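Local coordinates for protein ribonuclease VapC (Caulobacter crescentus, PDB 5K8J) that is a PIN-domain toxin of a toxin-antitoxin pair, probably a magnesium-dependent ribonuclease, held here by its VapB antitoxin, at residues B[43-48]-B[54-59]; B[10-13]-B[19-22]. All coordinates share one frame; numbering follows the deposited sequence.

Contact 1 of 2, residues B[43-48]-B[54-59]; sequences GGVYRE and LRRSRL
R55 NH1 is gripped from two directions: it gives a nearly straight hydrogen bond (174°) to E48 OE2 at 3.1 Å, the contact of a salt bridge, and another to a water molecule at 3.0 Å. Both partners lie at the edge of the guanidinium, in its plane, whereas R55 NH1 reaches E48 OE2 from above the carboxylate plane. Extended from CG to NE, the arginine carries its head group toward E48, and D15 takes its NE in a second salt bridge. The water also accepts from E48 N, so one arginine nitrogen reaches both the carboxylate directly and the backbone of the same glutamate indirectly.

The segments belong to a helical hairpin of the PIN domain: 43-48 covers the last turn of helix 35-45 and the residues after it, and 54-59 lies within helix 49-65; V45 and R55 are the closest pair, their CA atoms 5.3 Å apart. V45 is the apolar centre of the contact. Its two methyls diverge: CG1 stands 3.9 Å from R56 CB and lies over the centre of one face of the Y46 ring, while CG2 meets L59 CD2 at 3.8 Å and sits over a face of the R56 guanidinium.

R56 bends at chi2 and chi3 to bring its head group back across the valine. Its NH1 donates to Y46 OH (3.0 Å, 152°), with the phenol oxygen close to the guanidinium plane and the ring turned 45° from it. The charge is shared with carboxylates of the same chain, D60 at NH2 and E42 at NH1. Y46 also packs on V83 of the second toxin subunit, and R47 forms a salt bridge with E72 of the VapB chain.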
loop_
_atom_site.group_PDB
_atom_site.type_symbol
_atom_site.label_atom_id
_atom_site.label_comp_id
_atom_site.label_asym_id
_atom_site.label_seq_id
_atom_site.Cartn_x
_atom_site.Cartn_y
_atom_site.Cartn_z
ATOM N N GLY B 43 -0.521 -10.179 -29.646
ATOM C CA GLY B 43 0.571 -10.103 -30.604
ATOM C C GLY B 43 0.652 -11.338 -31.469
ATOM O O GLY B 43 0.863 -11.248 -32.682
ATOM N N GLY B 44 0.468 -12.519 -30.864
ATOM C CA GLY B 44 0.548 -13.761 -31.609
ATOM C C GLY B 44 -0.488 -13.894 -32.714
ATOM O O GLY B 44 -0.236 -14.537 -33.735
ATOM N N VAL B 45 -1.658 -13.279 -32.541
ATOM C CA VAL B 45 -2.655 -13.306 -33.604
ATOM C C VAL B 45 -2.039 -12.856 -34.927
ATOM O O VAL B 45 -2.334 -13.417 -35.980
ATOM C CB VAL B 45 -3.859 -12.420 -33.230
ATOM C CG1 VAL B 45 -4.788 -12.175 -34.458
ATOM C CG2 VAL B 45 -4.624 -13.029 -32.100
ATOM N N TYR B 46 -1.200 -11.822 -34.889
ATOM C CA TYR B 46 -0.720 -11.168 -36.098
ATOM C C TYR B 46 0.684 -11.623 -36.513
ATOM O O TYR B 46 1.259 -11.039 -37.441
ATOM C CB TYR B 46 -0.781 -9.640 -35.918
ATOM C CG TYR B 46 -2.176 -9.217 -35.500
ATOM C CD1 TYR B 46 -3.197 -9.116 -36.441
ATOM C CD2 TYR B 46 -2.489 -8.998 -34.176
ATOM C CE1 TYR B 46 -4.503 -8.782 -36.047
ATOM C CE2 TYR B 46 -3.774 -8.663 -33.785
ATOM C CZ TYR B 46 -4.764 -8.552 -34.708
ATOM O OH TYR B 46 -6.047 -8.250 -34.300
ATOM N N ARG B 47 1.220 -12.698 -35.911
ATOM C CA ARG B 47 2.555 -13.173 -36.287
ATOM C C ARG B 47 2.586 -13.890 -37.617
ATOM O O ARG B 47 3.591 -13.796 -38.330
ATOM C CB ARG B 47 3.115 -14.108 -35.217
ATOM C CG ARG B 47 3.537 -13.331 -34.001
ATOM C CD ARG B 47 4.184 -14.218 -32.904
ATOM N NE ARG B 47 5.400 -14.834 -33.396
ATOM C CZ ARG B 47 6.042 -15.813 -32.771
ATOM N NH1 ARG B 47 5.575 -16.269 -31.622
ATOM N NH2 ARG B 47 7.147 -16.335 -33.286
ATOM N N GLU B 48 1.538 -14.635 -37.945
ATOM C CA GLU B 48 1.433 -15.350 -39.214
ATOM C C GLU B 48 0.093 -14.992 -39.846
ATOM O O GLU B 48 -0.960 -15.398 -39.340
ATOM C CB GLU B 48 1.533 -16.861 -39.002
ATOM C CG GLU B 48 2.798 -17.329 -38.296
ATOM C CD GLU B 48 2.783 -18.841 -38.051
ATOM O OE1 GLU B 48 3.035 -19.611 -39.007
ATOM O OE2 GLU B 48 2.496 -19.260 -36.907
ATOM N N LEU B 54 -8.252 -17.312 -37.693
ATOM C CA LEU B 54 -8.697 -18.266 -36.675
ATOM C C LEU B 54 -8.170 -17.895 -35.301
ATOM O O LEU B 54 -8.876 -18.049 -34.298
ATOM C CB LEU B 54 -8.275 -19.684 -37.044
ATOM C CG LEU B 54 -9.119 -20.279 -38.158
ATOM C CD1 LEU B 54 -8.527 -21.595 -38.528
ATOM C CD2 LEU B 54 -10.568 -20.459 -37.705
ATOM N N ARG B 55 -6.942 -17.378 -35.220
ATOM C CA ARG B 55 -6.427 -16.988 -33.917
ATOM C C ARG B 55 -7.223 -15.822 -33.339
ATOM O O ARG B 55 -7.482 -15.771 -32.135
ATOM C CB ARG B 55 -4.940 -16.657 -34.017
ATOM C CG ARG B 55 -4.089 -17.908 -34.213
ATOM C CD ARG B 55 -2.594 -17.623 -34.238
ATOM N NE ARG B 55 -1.876 -18.903 -34.133
ATOM C CZ ARG B 55 -0.724 -19.200 -34.723
ATOM N NH1 ARG B 55 -0.110 -18.328 -35.501
ATOM N NH2 ARG B 55 -0.178 -20.399 -34.524
ATOM N N ARG B 56 -7.612 -14.869 -34.183
ATOM C CA ARG B 56 -8.410 -13.744 -33.723
ATOM C C ARG B 56 -9.750 -14.209 -33.172
ATOM O O ARG B 56 -10.165 -13.774 -32.086
ATOM C CB ARG B 56 -8.639 -12.781 -34.902
ATOM C CG ARG B 56 -9.498 -11.551 -34.602
ATOM C CD ARG B 56 -8.727 -10.519 -33.820
ATOM N NE ARG B 56 -8.812 -10.783 -32.388
ATOM C CZ ARG B 56 -7.948 -10.356 -31.478
ATOM N NH1 ARG B 56 -6.855 -9.685 -31.826
ATOM N NH2 ARG B 56 -8.151 -10.646 -30.207
ATOM N N SER B 57 -10.474 -15.025 -33.948
ATOM C CA SER B 57 -11.817 -15.433 -33.543
ATOM C C SER B 57 -11.776 -16.269 -32.268
ATOM O O SER B 57 -12.628 -16.101 -31.389
ATOM C CB SER B 57 -12.520 -16.196 -34.672
ATOM O OG SER B 57 -11.828 -17.367 -35.054
ATOM N N ARG B 58 -10.799 -17.176 -32.157
ATOM C CA ARG B 58 -10.711 -18.041 -30.983
ATOM C C ARG B 58 -10.240 -17.259 -29.765
ATOM O O ARG B 58 -10.752 -17.464 -28.659
ATOM C CB ARG B 58 -9.792 -19.234 -31.280
ATOM C CG ARG B 58 -10.388 -20.124 -32.411
ATOM C CD ARG B 58 -9.445 -21.199 -32.907
ATOM N NE ARG B 58 -9.098 -22.037 -31.786
ATOM C CZ ARG B 58 -9.748 -23.131 -31.419
ATOM N NH1 ARG B 58 -10.770 -23.608 -32.123
ATOM N NH2 ARG B 58 -9.348 -23.759 -30.328
ATOM N N LEU B 59 -9.295 -16.333 -29.941
ATOM C CA LEU B 59 -8.904 -15.503 -28.816
ATOM C C LEU B 59 -10.067 -14.641 -28.364
ATOM O O LEU B 59 -10.258 -14.435 -27.158
ATOM C CB LEU B 59 -7.689 -14.640 -29.170
ATOM C CG LEU B 59 -7.190 -13.688 -28.066
ATOM C CD1 LEU B 59 -6.834 -14.442 -26.787
ATOM C CD2 LEU B 59 -5.975 -12.855 -28.531
HETATM O O HOH W 1 -0.973 -15.670 -36.571
#

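Contact 2 of 2, residues B[10-13]-B[19-22]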
loop_
_atom_site.group_PDB
_atom_site.type_symbol
_atom_site.label_atom_id
_atom_site.label_comp_id
_atom_site.label_asym_id
_atom_site.label_seq_id
_atom_site.Cartn_x
_atom_site.Cartn_y
_atom_site.Cartn_z
ATOM N N ALA B 10 -2.441 -20.792 -22.186
ATOM C CA ALA B 10 -3.461 -20.042 -22.901
ATOM C C ALA B 10 -3.248 -20.096 -24.408
ATOM O O ALA B 10 -4.221 -20.122 -25.169
ATOM C CB ALA B 10 -3.486 -18.600 -22.416
ATOM N N ILE B 11 -1.997 -20.043 -24.862
ATOM C CA ILE B 11 -1.711 -20.206 -26.292
ATOM C C ILE B 11 -2.223 -21.553 -26.802
ATOM O O ILE B 11 -2.814 -21.644 -27.891
ATOM C CB ILE B 11 -0.201 -20.031 -26.574
ATOM C CG1 ILE B 11 0.194 -18.574 -26.480
ATOM C CG2 ILE B 11 0.176 -20.577 -27.989
ATOM C CD1 ILE B 11 1.680 -18.334 -26.491
ATOM N N HIS B 12 -1.974 -22.627 -26.057
ATOM C CA HIS B 12 -2.430 -23.941 -26.491
ATOM C C HIS B 12 -3.946 -24.014 -26.541
ATOM O O HIS B 12 -4.516 -24.680 -27.419
ATOM C CB HIS B 12 -1.831 -25.001 -25.561
ATOM C CG HIS B 12 -0.394 -25.308 -25.882
ATOM N ND1 HIS B 12 0.022 -26.564 -26.278
ATOM C CD2 HIS B 12 0.703 -24.513 -25.948
ATOM C CE1 HIS B 12 1.318 -26.534 -26.539
ATOM N NE2 HIS B 12 1.755 -25.301 -26.351
ATOM N N LEU B 13 -4.615 -23.297 -25.648
ATOM C CA LEU B 13 -6.066 -23.180 -25.713
ATOM C C LEU B 13 -6.491 -22.415 -26.971
ATOM O O LEU B 13 -7.290 -22.913 -27.778
ATOM C CB LEU B 13 -6.555 -22.507 -24.418
ATOM C CG LEU B 13 -8.024 -22.461 -24.031
ATOM C CD1 LEU B 13 -8.638 -23.859 -24.086
ATOM C CD2 LEU B 13 -8.147 -21.889 -22.634
ATOM N N GLU B 19 -5.097 -31.690 -25.718
ATOM C CA GLU B 19 -4.660 -32.087 -24.386
ATOM C C GLU B 19 -4.866 -30.966 -23.373
ATOM O O GLU B 19 -5.150 -31.232 -22.200
ATOM C CB GLU B 19 -3.190 -32.495 -24.424
ATOM C CG GLU B 19 -2.887 -33.553 -25.465
ATOM C CD GLU B 19 -1.476 -34.080 -25.357
ATOM O OE1 GLU B 19 -0.935 -34.556 -26.378
ATOM O OE2 GLU B 19 -0.907 -34.013 -24.247
ATOM N N VAL B 20 -4.727 -29.715 -23.798
ATOM C CA VAL B 20 -4.938 -28.613 -22.869
ATOM C C VAL B 20 -6.424 -28.334 -22.694
ATOM O O VAL B 20 -6.897 -28.079 -21.581
ATOM C CB VAL B 20 -4.183 -27.364 -23.355
ATOM C CG1 VAL B 20 -4.553 -26.174 -22.518
ATOM C CG2 VAL B 20 -2.682 -27.618 -23.308
ATOM N N THR B 21 -7.185 -28.372 -23.787
ATOM C CA THR B 21 -8.597 -28.034 -23.684
ATOM C C THR B 21 -9.311 -28.966 -22.708
ATOM O O THR B 21 -10.159 -28.520 -21.925
ATOM C CB THR B 21 -9.228 -28.062 -25.073
ATOM O OG1 THR B 21 -9.116 -29.378 -25.617
ATOM C CG2 THR B 21 -8.515 -27.092 -26.009
ATOM N N THR B 22 -8.914 -30.239 -22.659
ATOM C CA THR B 22 -9.520 -31.156 -21.701
ATOM C C THR B 22 -9.008 -30.923 -20.276
ATOM O O THR B 22 -9.777 -31.017 -19.308
ATOM C CB THR B 22 -9.275 -32.601 -22.154
ATOM O OG1 THR B 22 -10.009 -33.496 -21.315
ATOM C CG2 THR B 22 -7.787 -32.964 -22.110
#
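Two short helical segments meet with L13 CA and T21 CA 5.8 Å apart, the nearest pair of CA atoms across the two segments. They belong to helices 7-15 and 18-26, which follow strand 3-5, the central strand of the parallel sheet of the PIN fold, and are joined by a very short turn. No hydrogen bond crosses between the two segments; the fit is made by hydrocarbon.

V20 aims its side chain at the first helix. Its CG1 lies anti to the backbone N (chi1 172°), which leaves CG2 to press on H12 CB at 3.6 Å, the closest contact here, while CG1 comes to 4.3 Å from L13 N. The valine and histidine side chains cross at about a right angle. The V20 CB is 4.0 Å from the same H12 CB, and beyond it the imidazole leads off, its ring reached only obliquely by the methyl. ND1 of that ring is hydrogen-bonded to D17 OD2, and the other oxygen of D17 accepts from E19 N, so a single carboxylate in the turn ties the histidine to the start of the second helix. F112 stacks edge-to-face with the imidazole. H12 stands about 9 Å, side chain to side chain, from D6, a predicted magnesium ligand.

One residue along each helix, L13 and T21 make the second pair. T21 keeps OG1 between its backbone N and carbonyl carbon (chi1 61°), where the hydroxyl hydrogen-bonds to P18 O; its CG2 methyl is thereby left to meet L13 CD1 at 3.8 Å.

Contact 2 closes before contact 1 opens along the chain, and strand 31-34 lies between them. Their centres are about 15 Å apart, contact 2 nearer the middle of the PIN domain and contact 1 farther out, at the end of the hairpin of helices 35-45 and 49-65. They touch directly where R58 NH2 comes to 3.4 Å from L13 O, and A10 and I11 of helix 7-15 rest on L41 of helix 35-45. The VapB chain packs against both: its L62 touches L13 and accepts from R58 NH1 through its carbonyl oxygen, so the antitoxin spans the two helix pairs.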